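PDB 2XR1: transcription termination factor FttA from Methanosarcina mazei, which probably terminates transcription across the genome as a dimeric, zinc-dependent ribonuclease that cuts nascent RNA at the RNA polymerase exit channel and degrades the released transcript. Local coordinates for residues T244-D249 / G331-S336; P417-G422 / S511-G516; R423-M428 / E453-H458; V443-D448 / V506-S511. All blocks are in the same frame, centred on the assembly; numbering follows the deposited sequence.

Interaction 1: residues T244-D249 / G331-S336. With ZN (zinc ion), chain E; ZN (zinc ion), chain F.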
loop_
_atom_site.group_PDB
_atom_site.type_symbol
_atom_site.label_atom_id
_atom_site.label_comp_id
_atom_site.label_asym_id
_atom_site.label_seq_id
_atom_site.Cartn_x
_atom_site.Cartn_y
_atom_site.Cartn_z
ATOM N N THR B 244 19.393 5.841 -7.463
ATOM C CA THR B 244 19.390 6.377 -8.804
ATOM C C THR B 244 20.565 7.328 -9.029
ATOM O O THR B 244 21.121 7.362 -10.121
ATOM C CB THR B 244 18.107 7.143 -9.072
ATOM O OG1 THR B 244 18.024 8.184 -8.122
ATOM C CG2 THR B 244 16.883 6.274 -8.947
ATOM N N HIS B 245 20.936 8.097 -8.002
ATOM C CA HIS B 245 22.113 8.953 -8.080
ATOM C C HIS B 245 22.489 9.385 -6.671
ATOM O O HIS B 245 21.762 9.116 -5.729
ATOM C CB HIS B 245 21.924 10.175 -9.009
ATOM C CG HIS B 245 20.892 11.159 -8.556
ATOM N ND1 HIS B 245 19.536 10.895 -8.587
ATOM C CD2 HIS B 245 21.016 12.432 -8.101
ATOM C CE1 HIS B 245 18.878 11.962 -8.160
ATOM N NE2 HIS B 245 19.748 12.915 -7.883
ATOM N N ALA B 246 23.631 10.052 -6.546
ATOM C CA ALA B 246 24.274 10.222 -5.249
ATOM C C ALA B 246 23.693 11.294 -4.381
ATOM O O ALA B 246 24.088 11.400 -3.252
ATOM C CB ALA B 246 25.757 10.480 -5.419
ATOM N N HIS B 247 22.744 12.080 -4.880
ATOM C CA HIS B 247 22.220 13.184 -4.085
ATOM C C HIS B 247 21.602 12.700 -2.769
ATOM O O HIS B 247 20.912 11.691 -2.727
ATOM C CB HIS B 247 21.233 14.020 -4.874
ATOM C CG HIS B 247 21.865 15.006 -5.806
ATOM N ND1 HIS B 247 21.266 15.392 -6.985
ATOM C CD2 HIS B 247 23.012 15.707 -5.717
ATOM C CE1 HIS B 247 22.030 16.284 -7.585
ATOM N NE2 HIS B 247 23.096 16.487 -6.839
ATOM N N LEU B 248 21.875 13.441 -1.705
ATOM C CA LEU B 248 21.360 13.108 -0.392
ATOM C C LEU B 248 19.855 12.855 -0.385
ATOM O O LEU B 248 19.412 11.920 0.247
ATOM C CB LEU B 248 21.768 14.159 0.639
ATOM C CG LEU B 248 23.128 13.778 1.239
ATOM C CD1 LEU B 248 23.786 14.941 1.933
ATOM C CD2 LEU B 248 23.031 12.530 2.149
ATOM N N ASP B 249 19.091 13.639 -1.150
ATOM C CA ASP B 249 17.637 13.517 -1.190
ATOM C C ASP B 249 17.229 12.250 -1.906
ATOM O O ASP B 249 16.060 12.091 -2.155
ATOM C CB ASP B 249 16.975 14.776 -1.829
ATOM C CG ASP B 249 17.306 14.964 -3.349
ATOM O OD1 ASP B 249 18.510 15.065 -3.677
ATOM O OD2 ASP B 249 16.396 15.043 -4.234
ATOM N N GLY B 331 22.027 12.073 -17.252
ATOM C CA GLY B 331 22.501 13.414 -17.557
ATOM C C GLY B 331 22.422 14.408 -16.415
ATOM O O GLY B 331 22.607 15.599 -16.631
ATOM N N HIS B 332 22.190 13.949 -15.184
ATOM C CA HIS B 332 21.926 14.850 -14.061
ATOM C C HIS B 332 23.224 15.130 -13.310
ATOM O O HIS B 332 23.639 16.263 -13.206
ATOM C CB HIS B 332 20.873 14.196 -13.177
ATOM C CG HIS B 332 20.570 14.921 -11.900
ATOM N ND1 HIS B 332 20.045 16.192 -11.869
ATOM C CD2 HIS B 332 20.637 14.510 -10.612
ATOM C CE1 HIS B 332 19.808 16.535 -10.613
ATOM N NE2 HIS B 332 20.159 15.532 -9.829
ATOM N N ILE B 333 23.849 14.098 -12.753
ATOM C CA ILE B 333 25.151 14.230 -12.124
ATOM C C ILE B 333 25.928 12.994 -12.465
ATOM O O ILE B 333 25.365 12.068 -13.026
ATOM C CB ILE B 333 25.117 14.409 -10.603
ATOM C CG1 ILE B 333 24.508 13.213 -9.893
ATOM C CG2 ILE B 333 24.442 15.639 -10.245
ATOM C CD1 ILE B 333 24.680 13.244 -8.313
ATOM N N LEU B 334 27.213 13.012 -12.143
ATOM C CA LEU B 334 28.114 11.929 -12.408
ATOM C C LEU B 334 27.530 10.671 -11.924
ATOM O O LEU B 334 27.385 10.489 -10.743
ATOM C CB LEU B 334 29.472 12.162 -11.710
ATOM C CG LEU B 334 30.576 11.140 -11.980
ATOM C CD1 LEU B 334 30.986 11.097 -13.461
ATOM C CD2 LEU B 334 31.756 11.432 -11.076
ATOM N N GLY B 335 27.199 9.783 -12.844
ATOM C CA GLY B 335 26.750 8.431 -12.495
ATOM C C GLY B 335 25.268 8.316 -12.370
ATOM O O GLY B 335 24.789 7.241 -12.048
ATOM N N SER B 336 24.545 9.406 -12.607
ATOM C CA SER B 336 23.073 9.403 -12.469
ATOM C C SER B 336 22.461 8.426 -13.451
ATOM O O SER B 336 22.875 8.306 -14.590
ATOM C CB SER B 336 22.460 10.800 -12.656
ATOM O OG SER B 336 22.585 11.337 -13.993
HETATM ZN ZN ZN E . 19.420 15.076 -7.764
HETATM ZN ZN ZN F . 16.529 15.007 -6.329
#
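The HxHxDH signature of the metallo-beta-lactamase fold, running from His245 to His250, meets the loop that carries His332, and the two share a zinc ion. His245 and His332 bind this metal through NE2, each at 2.2 Å. His247 uses its other ring nitrogen, ND1, at 2.0 Å, and Asp355 completes the set while bridging to the second zinc, which Asp249 binds through OD2 together with His250 and His607. Histidine suits this place because one imidazole nitrogen can bind zinc through its lone pair while the other is tied to the protein. ND1 of His245 donates to Thr244 OG1 at 3.1 Å, an oxygen bonded in turn to Asp212; ND1 of His332 bonds to the carbonyl O of Gly582. These second-shell contacts fix how the rings are rotated about the metal. The rings of His245 and His332 stand almost perpendicular, planes at 89°, in an offset T-shaped pair: His332 turns its CD2 edge toward the face of His245. His247 meets His332 rim to rim.

Ile333, a branched apolar residue, packs against the rings of two ligands. With CG1 lodged between its backbone N and carbonyl carbon (chi1 62°), CD1 lies over the centre of the His247 ring in a CH-pi contact, 3.9 Å from the centroid, and also at the edge of the His245 ring. A type II turn from Ile333 to Ser336, with Gly335 taking the positive phi, folds the loop back until Ser336 CB packs 3.7 Å from His245 CB.

Interaction 2: residues P417-G422 / S511-G516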
loop_
_atom_site.group_PDB
_atom_site.type_symbol
_atom_site.label_atom_id
_atom_site.label_comp_id
_atom_site.label_asym_id
_atom_site.label_seq_id
_atom_site.Cartn_x
_atom_site.Cartn_y
_atom_site.Cartn_z
ATOM N N PRO B 417 26.408 29.387 -3.465
ATOM C CA PRO B 417 26.100 28.123 -2.837
ATOM C C PRO B 417 25.934 27.044 -3.854
ATOM O O PRO B 417 25.504 27.310 -4.946
ATOM C CB PRO B 417 24.771 28.370 -2.139
ATOM C CG PRO B 417 24.207 29.473 -2.836
ATOM C CD PRO B 417 25.344 30.357 -3.218
ATOM N N ALA B 418 26.308 25.832 -3.474
ATOM C CA ALA B 418 26.407 24.710 -4.388
ATOM C C ALA B 418 26.360 23.428 -3.597
ATOM O O ALA B 418 26.596 23.408 -2.414
ATOM C CB ALA B 418 27.719 24.788 -5.127
ATOM N N PHE B 419 26.081 22.341 -4.277
ATOM C CA PHE B 419 26.249 21.016 -3.708
ATOM C C PHE B 419 27.631 20.523 -3.991
ATOM O O PHE B 419 28.268 21.000 -4.926
ATOM C CB PHE B 419 25.178 20.080 -4.281
ATOM C CG PHE B 419 23.803 20.462 -3.849
ATOM C CD1 PHE B 419 23.337 20.092 -2.598
ATOM C CD2 PHE B 419 23.010 21.262 -4.656
ATOM C CE1 PHE B 419 22.052 20.487 -2.169
ATOM C CE2 PHE B 419 21.748 21.651 -4.250
ATOM C CZ PHE B 419 21.265 21.257 -3.008
ATOM N N ALA B 420 28.113 19.600 -3.162
ATOM C CA ALA B 420 29.409 18.991 -3.407
ATOM C C ALA B 420 29.481 18.464 -4.823
ATOM O O ALA B 420 30.476 18.704 -5.522
ATOM C CB ALA B 420 29.674 17.892 -2.451
ATOM N N VAL B 421 28.433 17.763 -5.264
ATOM C CA VAL B 421 28.372 17.292 -6.639
ATOM C C VAL B 421 27.098 17.761 -7.284
ATOM O O VAL B 421 26.029 17.655 -6.700
ATOM C CB VAL B 421 28.407 15.750 -6.729
ATOM C CG1 VAL B 421 27.295 15.119 -5.923
ATOM C CG2 VAL B 421 28.277 15.313 -8.140
ATOM N N GLY B 422 27.201 18.238 -8.518
ATOM C CA GLY B 422 26.070 18.803 -9.211
ATOM C C GLY B 422 26.396 20.226 -9.637
ATOM O O GLY B 422 27.099 20.453 -10.658
ATOM N N SER B 511 26.073 24.413 1.844
ATOM C CA SER B 511 25.303 23.544 0.961
ATOM C C SER B 511 24.482 24.334 -0.027
ATOM O O SER B 511 24.155 25.466 0.181
ATOM C CB SER B 511 24.368 22.649 1.774
ATOM O OG SER B 511 23.687 23.408 2.728
ATOM N N GLY B 512 24.122 23.689 -1.103
ATOM C CA GLY B 512 23.473 24.371 -2.228
ATOM C C GLY B 512 22.178 25.130 -2.050
ATOM O O GLY B 512 21.803 25.857 -2.961
ATOM N N MET B 513 21.495 24.965 -0.917
ATOM C CA MET B 513 20.277 25.762 -0.614
ATOM C C MET B 513 20.361 26.494 0.730
ATOM O O MET B 513 19.354 26.874 1.331
ATOM C CB MET B 513 19.027 24.882 -0.725
ATOM C CG MET B 513 18.845 24.313 -2.147
ATOM S SD MET B 513 17.360 23.351 -2.276
ATOM C CE MET B 513 17.204 23.067 -4.054
ATOM N N MET B 514 21.598 26.675 1.194
ATOM C CA MET B 514 21.927 27.465 2.369
ATOM C C MET B 514 21.273 26.998 3.653
ATOM O O MET B 514 21.172 27.771 4.591
ATOM C CB MET B 514 21.597 28.938 2.106
ATOM C CG MET B 514 22.384 29.517 0.958
ATOM S SD MET B 514 21.951 31.200 0.524
ATOM C CE MET B 514 22.998 32.159 1.623
ATOM N N ASN B 515 20.850 25.740 3.713
ATOM C CA ASN B 515 20.334 25.179 4.969
ATOM C C ASN B 515 21.438 24.865 5.945
ATOM O O ASN B 515 21.180 24.541 7.096
ATOM C CB ASN B 515 19.400 23.963 4.748
ATOM C CG ASN B 515 17.900 24.347 4.856
ATOM O OD1 ASN B 515 17.565 25.530 4.981
ATOM N ND2 ASN B 515 17.005 23.348 4.811
ATOM N N GLY B 516 22.678 24.969 5.498
ATOM C CA GLY B 516 23.804 24.932 6.406
ATOM C C GLY B 516 25.103 24.810 5.664
ATOM O O GLY B 516 25.153 24.958 4.453
#
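The carbonyl O of Gly516 is gripped twice by Ser511, by the backbone N at 2.8 Å and by OG at 2.7 Å, and so closes the loop that sets Gly512 against Phe419 and Pro417. The hydroxyl comes from above the carbonyl plane, at a C=O...OG angle of 122°. Both segments are loops at the C-terminal ends of the adjacent parallel strands 414-417 and 506-509 of the beta-CASP sheet, the edge where alpha/beta folds commonly carry their functional loops. A cis peptide precedes Ser511, and a type I turn follows from Ser511 to Met514.

Gly512 presents its CA to the centre of one face of the Phe419 ring, a CH-pi contact 3.8 Å from the centroid and 11° off the ring normal. Glycine, with no side chain, can bring its backbone this close to the ring face. Phe419 sets CG anti to its own carbonyl carbon (chi1 -66°), and this swings the ring across the turn. Ala418, with its small methyl directed away from the turn, brings its carbonyl O close to it; that oxygen bonds to Thr510 OG1.

The Phe419 side chain is about 5 Å from that of the zinc ligand His247, so the loop borders the metal site. At the other end Met514, whose side chain also packs on Val519 of helix 518-526, brings CG to 4.1 Å from Pro417 CB, while Met513 CG lies 4.0 Å from Phe419 CZ.

Interaction 3: residues R423-M428 / E453-H458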
loop_
_atom_site.group_PDB
_atom_site.type_symbol
_atom_site.label_atom_id
_atom_site.label_comp_id
_atom_site.label_asym_id
_atom_site.label_seq_id
_atom_site.Cartn_x
_atom_site.Cartn_y
_atom_site.Cartn_z
ATOM N N ARG B 423 25.947 21.201 -8.866
ATOM C CA ARG B 423 25.961 22.577 -9.378
ATOM C C ARG B 423 27.367 23.158 -9.356
ATOM O O ARG B 423 27.712 24.006 -10.162
ATOM C CB ARG B 423 25.024 23.454 -8.557
ATOM C CG ARG B 423 23.605 22.974 -8.545
ATOM C CD ARG B 423 22.836 23.635 -7.507
ATOM N NE ARG B 423 21.452 23.198 -7.615
ATOM C CZ ARG B 423 20.415 23.788 -7.050
ATOM N NH1 ARG B 423 20.590 24.865 -6.305
ATOM N NH2 ARG B 423 19.206 23.287 -7.241
ATOM N N SER B 424 28.183 22.671 -8.439
ATOM C CA SER B 424 29.523 23.128 -8.326
ATOM C C SER B 424 30.345 22.803 -9.580
ATOM O O SER B 424 31.042 23.666 -10.122
ATOM C CB SER B 424 30.148 22.502 -7.095
ATOM O OG SER B 424 30.097 21.087 -7.168
ATOM N N GLN B 425 30.262 21.581 -10.086
ATOM C CA GLN B 425 31.168 21.198 -11.185
ATOM C C GLN B 425 30.874 21.973 -12.457
ATOM O O GLN B 425 31.800 22.538 -13.052
ATOM C CB GLN B 425 31.168 19.690 -11.437
ATOM C CG GLN B 425 31.951 18.908 -10.381
ATOM C CD GLN B 425 31.185 18.614 -9.126
ATOM O OE1 GLN B 425 29.956 18.489 -9.135
ATOM N NE2 GLN B 425 31.905 18.477 -8.033
ATOM N N GLU B 426 29.604 22.060 -12.849
ATOM C CA GLU B 426 29.240 22.855 -14.033
ATOM C C GLU B 426 29.656 24.318 -13.856
ATOM O O GLU B 426 30.165 24.945 -14.805
ATOM C CB GLU B 426 27.745 22.737 -14.442
ATOM C CG GLU B 426 27.464 21.734 -15.635
ATOM C CD GLU B 426 26.403 22.225 -16.736
ATOM O OE1 GLU B 426 25.126 22.127 -16.510
ATOM O OE2 GLU B 426 26.879 22.666 -17.835
ATOM N N VAL B 427 29.502 24.853 -12.651
ATOM C CA VAL B 427 29.929 26.234 -12.416
ATOM C C VAL B 427 31.440 26.384 -12.592
ATOM O O VAL B 427 31.904 27.332 -13.186
ATOM C CB VAL B 427 29.515 26.764 -11.028
ATOM C CG1 VAL B 427 30.091 28.151 -10.789
ATOM C CG2 VAL B 427 28.044 26.809 -10.902
ATOM N N MET B 428 32.203 25.431 -12.092
ATOM C CA MET B 428 33.687 25.473 -12.216
ATOM C C MET B 428 34.123 25.469 -13.664
ATOM O O MET B 428 35.041 26.149 -14.017
ATOM C CB MET B 428 34.332 24.282 -11.496
ATOM C CG MET B 428 34.133 24.287 -9.990
ATOM S SD MET B 428 34.492 22.692 -9.213
ATOM C CE MET B 428 36.251 22.553 -9.676
ATOM N N GLU B 453 36.987 17.210 -3.368
ATOM C CA GLU B 453 37.010 15.753 -3.311
ATOM C C GLU B 453 35.956 15.131 -4.240
ATOM O O GLU B 453 36.221 14.102 -4.894
ATOM C CB GLU B 453 36.808 15.306 -1.868
ATOM C CG GLU B 453 36.798 13.796 -1.620
ATOM C CD GLU B 453 37.998 13.069 -2.165
ATOM O OE1 GLU B 453 39.167 13.494 -1.880
ATOM O OE2 GLU B 453 37.750 12.065 -2.867
ATOM N N ALA B 454 34.780 15.760 -4.335
ATOM C CA ALA B 454 33.728 15.289 -5.266
ATOM C C ALA B 454 34.194 15.393 -6.706
ATOM O O ALA B 454 33.859 14.564 -7.545
ATOM C CB ALA B 454 32.478 16.052 -5.085
ATOM N N THR B 455 34.996 16.408 -6.980
ATOM C CA THR B 455 35.491 16.648 -8.318
ATOM C C THR B 455 36.559 15.652 -8.640
ATOM O O THR B 455 36.593 15.140 -9.737
ATOM C CB THR B 455 36.050 18.090 -8.444
ATOM O OG1 THR B 455 35.004 19.038 -8.118
ATOM C CG2 THR B 455 36.548 18.332 -9.850
ATOM N N ALA B 456 37.458 15.391 -7.699
ATOM C CA ALA B 456 38.454 14.324 -7.858
ATOM C C ALA B 456 37.802 13.034 -8.372
ATOM O O ALA B 456 38.275 12.441 -9.318
ATOM C CB ALA B 456 39.180 14.073 -6.538
ATOM N N ILE B 457 36.670 12.656 -7.790
ATOM C CA ILE B 457 35.996 11.416 -8.168
ATOM C C ILE B 457 35.629 11.382 -9.634
ATOM O O ILE B 457 35.661 10.317 -10.226
ATOM C CB ILE B 457 34.764 11.154 -7.281
ATOM C CG1 ILE B 457 35.239 10.796 -5.871
ATOM C CG2 ILE B 457 33.937 10.018 -7.856
ATOM C CD1 ILE B 457 34.381 11.267 -4.768
ATOM N N HIS B 458 35.270 12.532 -10.222
ATOM C CA HIS B 458 34.951 12.601 -11.674
ATOM C C HIS B 458 36.148 12.039 -12.473
ATOM O O HIS B 458 35.998 11.223 -13.394
ATOM C CB HIS B 458 34.634 14.041 -12.128
ATOM C CG HIS B 458 33.323 14.571 -11.630
ATOM N ND1 HIS B 458 32.997 14.614 -10.293
ATOM C CD2 HIS B 458 32.261 15.094 -12.290
ATOM C CE1 HIS B 458 31.779 15.115 -10.155
ATOM N NE2 HIS B 458 31.318 15.427 -11.350
#
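Over one face of the His458 imidazole, set toward the rim, lies Gln425 CG, 4.0 Å from the ring centroid in a CH-pi contact. The Gln425 amide runs on past the CE1 rim of the ring, its plane inclined to that of the imidazole, with CD 3.7 Å from His458 CE1. At the ring's edge, and in its plane, sits the carbonyl O of Ala454; ND1 donates to it at 2.9 Å, so a bond one helical turn back fixes the rotation of the ring.

Gln425 can lie this way because the bend about CB-CG (chi2 83°) turns the amide past the imidazole so that NE2 reaches Thr455. NE2 then donates in the amide plane to Thr455 OG1, 3.2 Å away and almost straight at 174°. These contacts join two helices of the beta-CASP domain, 423-436 and 451-460, whose axes at this point are 10.5 Å apart and cross at -75°.

Glutamine suits the junction because its amide can both give and accept. NE2 also donates to Ala420 O, and OE1 accepts from the backbone N of Gly422, the N-cap residue of helix 423-436. Thr455 OG1 in turn donates to Ile451 O, one turn earlier in its own helix, so the hydroxyl bridges backbone and amide. Ala454, a small residue, puts CB 3.9 Å from Gln425 NE2, and Met428 meets Thr455 tip to tip, SD 3.8 Å from OG1.

Interaction 4: residues V443-D448 / V506-S511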
loop_
_atom_site.group_PDB
_atom_site.type_symbol
_atom_site.label_atom_id
_atom_site.label_comp_id
_atom_site.label_asym_id
_atom_site.label_seq_id
_atom_site.Cartn_x
_atom_site.Cartn_y
_atom_site.Cartn_z
ATOM N N VAL B 443 41.189 35.764 -10.528
ATOM C CA VAL B 443 40.805 35.907 -9.132
ATOM C C VAL B 443 40.603 34.475 -8.613
ATOM O O VAL B 443 40.305 33.579 -9.403
ATOM C CB VAL B 443 39.502 36.761 -8.997
ATOM C CG1 VAL B 443 38.240 35.893 -9.013
ATOM C CG2 VAL B 443 39.524 37.553 -7.761
ATOM N N PRO B 444 40.819 34.247 -7.307
ATOM C CA PRO B 444 40.739 32.901 -6.706
ATOM C C PRO B 444 39.327 32.393 -6.550
ATOM O O PRO B 444 38.486 33.073 -5.972
ATOM C CB PRO B 444 41.375 33.075 -5.324
ATOM C CG PRO B 444 41.508 34.563 -5.105
ATOM C CD PRO B 444 41.493 35.220 -6.431
ATOM N N VAL B 445 39.062 31.205 -7.073
ATOM C CA VAL B 445 37.768 30.568 -6.906
ATOM C C VAL B 445 37.899 29.533 -5.795
ATOM O O VAL B 445 38.392 28.433 -6.029
ATOM C CB VAL B 445 37.339 29.898 -8.202
ATOM C CG1 VAL B 445 35.991 29.215 -8.040
ATOM C CG2 VAL B 445 37.323 30.930 -9.310
ATOM N N TYR B 446 37.493 29.910 -4.582
ATOM C CA TYR B 446 37.583 29.014 -3.426
ATOM C C TYR B 446 36.457 27.994 -3.493
ATOM O O TYR B 446 35.380 28.302 -3.983
ATOM C CB TYR B 446 37.530 29.783 -2.111
ATOM C CG TYR B 446 38.634 30.789 -1.966
ATOM C CD1 TYR B 446 39.882 30.416 -1.525
ATOM C CD2 TYR B 446 38.433 32.128 -2.280
ATOM C CE1 TYR B 446 40.932 31.372 -1.389
ATOM C CE2 TYR B 446 39.461 33.078 -2.157
ATOM C CZ TYR B 446 40.695 32.691 -1.709
ATOM O OH TYR B 446 41.703 33.617 -1.590
ATOM N N LEU B 447 36.746 26.779 -3.025
ATOM C CA LEU B 447 35.852 25.631 -3.096
ATOM C C LEU B 447 35.774 24.970 -1.722
ATOM O O LEU B 447 36.762 24.437 -1.244
ATOM C CB LEU B 447 36.408 24.624 -4.079
ATOM C CG LEU B 447 36.690 25.098 -5.496
ATOM C CD1 LEU B 447 37.150 23.923 -6.330
ATOM C CD2 LEU B 447 35.469 25.755 -6.145
ATOM N N ASP B 448 34.615 25.011 -1.064
ATOM C CA ASP B 448 34.538 24.575 0.347
ATOM C C ASP B 448 33.460 23.512 0.545
ATOM O O ASP B 448 32.509 23.441 -0.196
ATOM C CB ASP B 448 34.308 25.787 1.260
ATOM C CG ASP B 448 34.684 25.522 2.725
ATOM O OD1 ASP B 448 35.008 24.359 3.097
ATOM O OD2 ASP B 448 34.632 26.483 3.526
ATOM N N VAL B 506 35.771 34.561 -5.862
ATOM C CA VAL B 506 34.532 33.795 -6.015
ATOM C C VAL B 506 34.542 32.656 -5.006
ATOM O O VAL B 506 35.563 31.992 -4.823
ATOM C CB VAL B 506 34.391 33.180 -7.427
ATOM C CG1 VAL B 506 33.301 32.164 -7.439
ATOM C CG2 VAL B 506 34.132 34.210 -8.469
ATOM N N ILE B 507 33.413 32.407 -4.365
ATOM C CA ILE B 507 33.313 31.301 -3.427
ATOM C C ILE B 507 32.205 30.315 -3.836
ATOM O O ILE B 507 31.023 30.658 -3.784
ATOM C CB ILE B 507 33.074 31.821 -2.001
ATOM C CG1 ILE B 507 34.163 32.841 -1.662
ATOM C CG2 ILE B 507 33.084 30.684 -0.990
ATOM C CD1 ILE B 507 34.139 33.308 -0.261
ATOM N N LEU B 508 32.595 29.116 -4.267
ATOM C CA LEU B 508 31.667 27.998 -4.338
ATOM C C LEU B 508 31.685 27.345 -2.978
ATOM O O LEU B 508 32.745 27.037 -2.457
ATOM C CB LEU B 508 32.059 27.001 -5.420
ATOM C CG LEU B 508 31.453 27.330 -6.793
ATOM C CD1 LEU B 508 31.226 28.799 -6.928
ATOM C CD2 LEU B 508 32.307 26.834 -7.955
ATOM N N ALA B 509 30.526 27.186 -2.369
ATOM C CA ALA B 509 30.479 26.643 -1.023
ATOM C C ALA B 509 29.159 25.969 -0.783
ATOM O O ALA B 509 28.128 26.333 -1.373
ATOM C CB ALA B 509 30.707 27.722 0.018
ATOM N N THR B 510 29.215 25.037 0.151
ATOM C CA THR B 510 28.137 24.141 0.485
ATOM C C THR B 510 27.363 24.696 1.697
ATOM O O THR B 510 27.948 25.389 2.532
ATOM C CB THR B 510 28.798 22.743 0.714
ATOM O OG1 THR B 510 28.359 21.853 -0.321
ATOM C CG2 THR B 510 28.562 22.149 2.094
ATOM N N SER B 511 26.073 24.413 1.844
ATOM C CA SER B 511 25.303 23.544 0.961
ATOM C C SER B 511 24.482 24.334 -0.027
ATOM O O SER B 511 24.155 25.466 0.181
ATOM C CB SER B 511 24.368 22.649 1.774
ATOM O OG SER B 511 23.687 23.408 2.728
#
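Val445 and Val506 lie side by side and point the same way, as do Leu447 and Leu508 further along these two adjacent parallel strands of the beta-CASP sheet. In a parallel pair the residues in register share a face, and here the four residues on that face are all aliphatic. Val445 and Val506 each turn CG1 anti to the backbone N (chi1 179° and 167°), which brings the two CG1 methyls to 4.0 Å. Leu447 leans toward the neighbouring strand, bringing CD2 to 3.7 Å from Leu508 CB. Beta-branched valine favours the extended backbone, and leucine reaches farther out into the core.

Tyr446 and Ile507 occupy the opposite face, with Tyr446 CD2 4.4 Å from Ile507 CG1. The phenol ring flanks the strand; tyrosine suits a position that is itself only partly buried, since its ring can pack while the phenol end stays polar. Tyr446 turns both its N and its O to strand 506-509: N donates to Val506 O at 2.8 Å, and O accepts from Leu508 N at 2.9 Å. Val506 N to Pro444 O and Asp448 N to Leu508 O, each 3.1 Å, continue the pattern, and the strand directions differ by 17°.

At the C-terminal end Asp448 makes a salt bridge to Arg495 and a hydrogen bond to Tyr522. Strand 486-489 pairs with the outer side of 445-448, and 414-417 with the far side of 506-509. Helix 423-436 packs on the valine and leucine face through Met428, Val427 and Leu431, while helices 492-500 and 518-526 cover the tyrosine and isoleucine face.

Overall arrangement
Interaction 1 holds the zinc site, and interactions 2, 3 and 4 build the beta-CASP wall beside it. Interactions 1 and 2 are tied directly: His247 NE2 probably bonds Val421 O at 3.2 Å, so the loop of interaction 2 supplies a second-shell partner to a zinc ligand. That loop then leads into helix 423-436 of interaction 3, where Gln425 and Ser424 hold its carbonyls, while Leu334 of interaction 1 packs on His458. Interactions 2 and 4 share Ser511, and Ala418 N lies 2.8 Å from Ala509 O. Met428 joins interactions 3 and 4. Interaction 4, its centre about 21 Å from that of interaction 1, does not touch it.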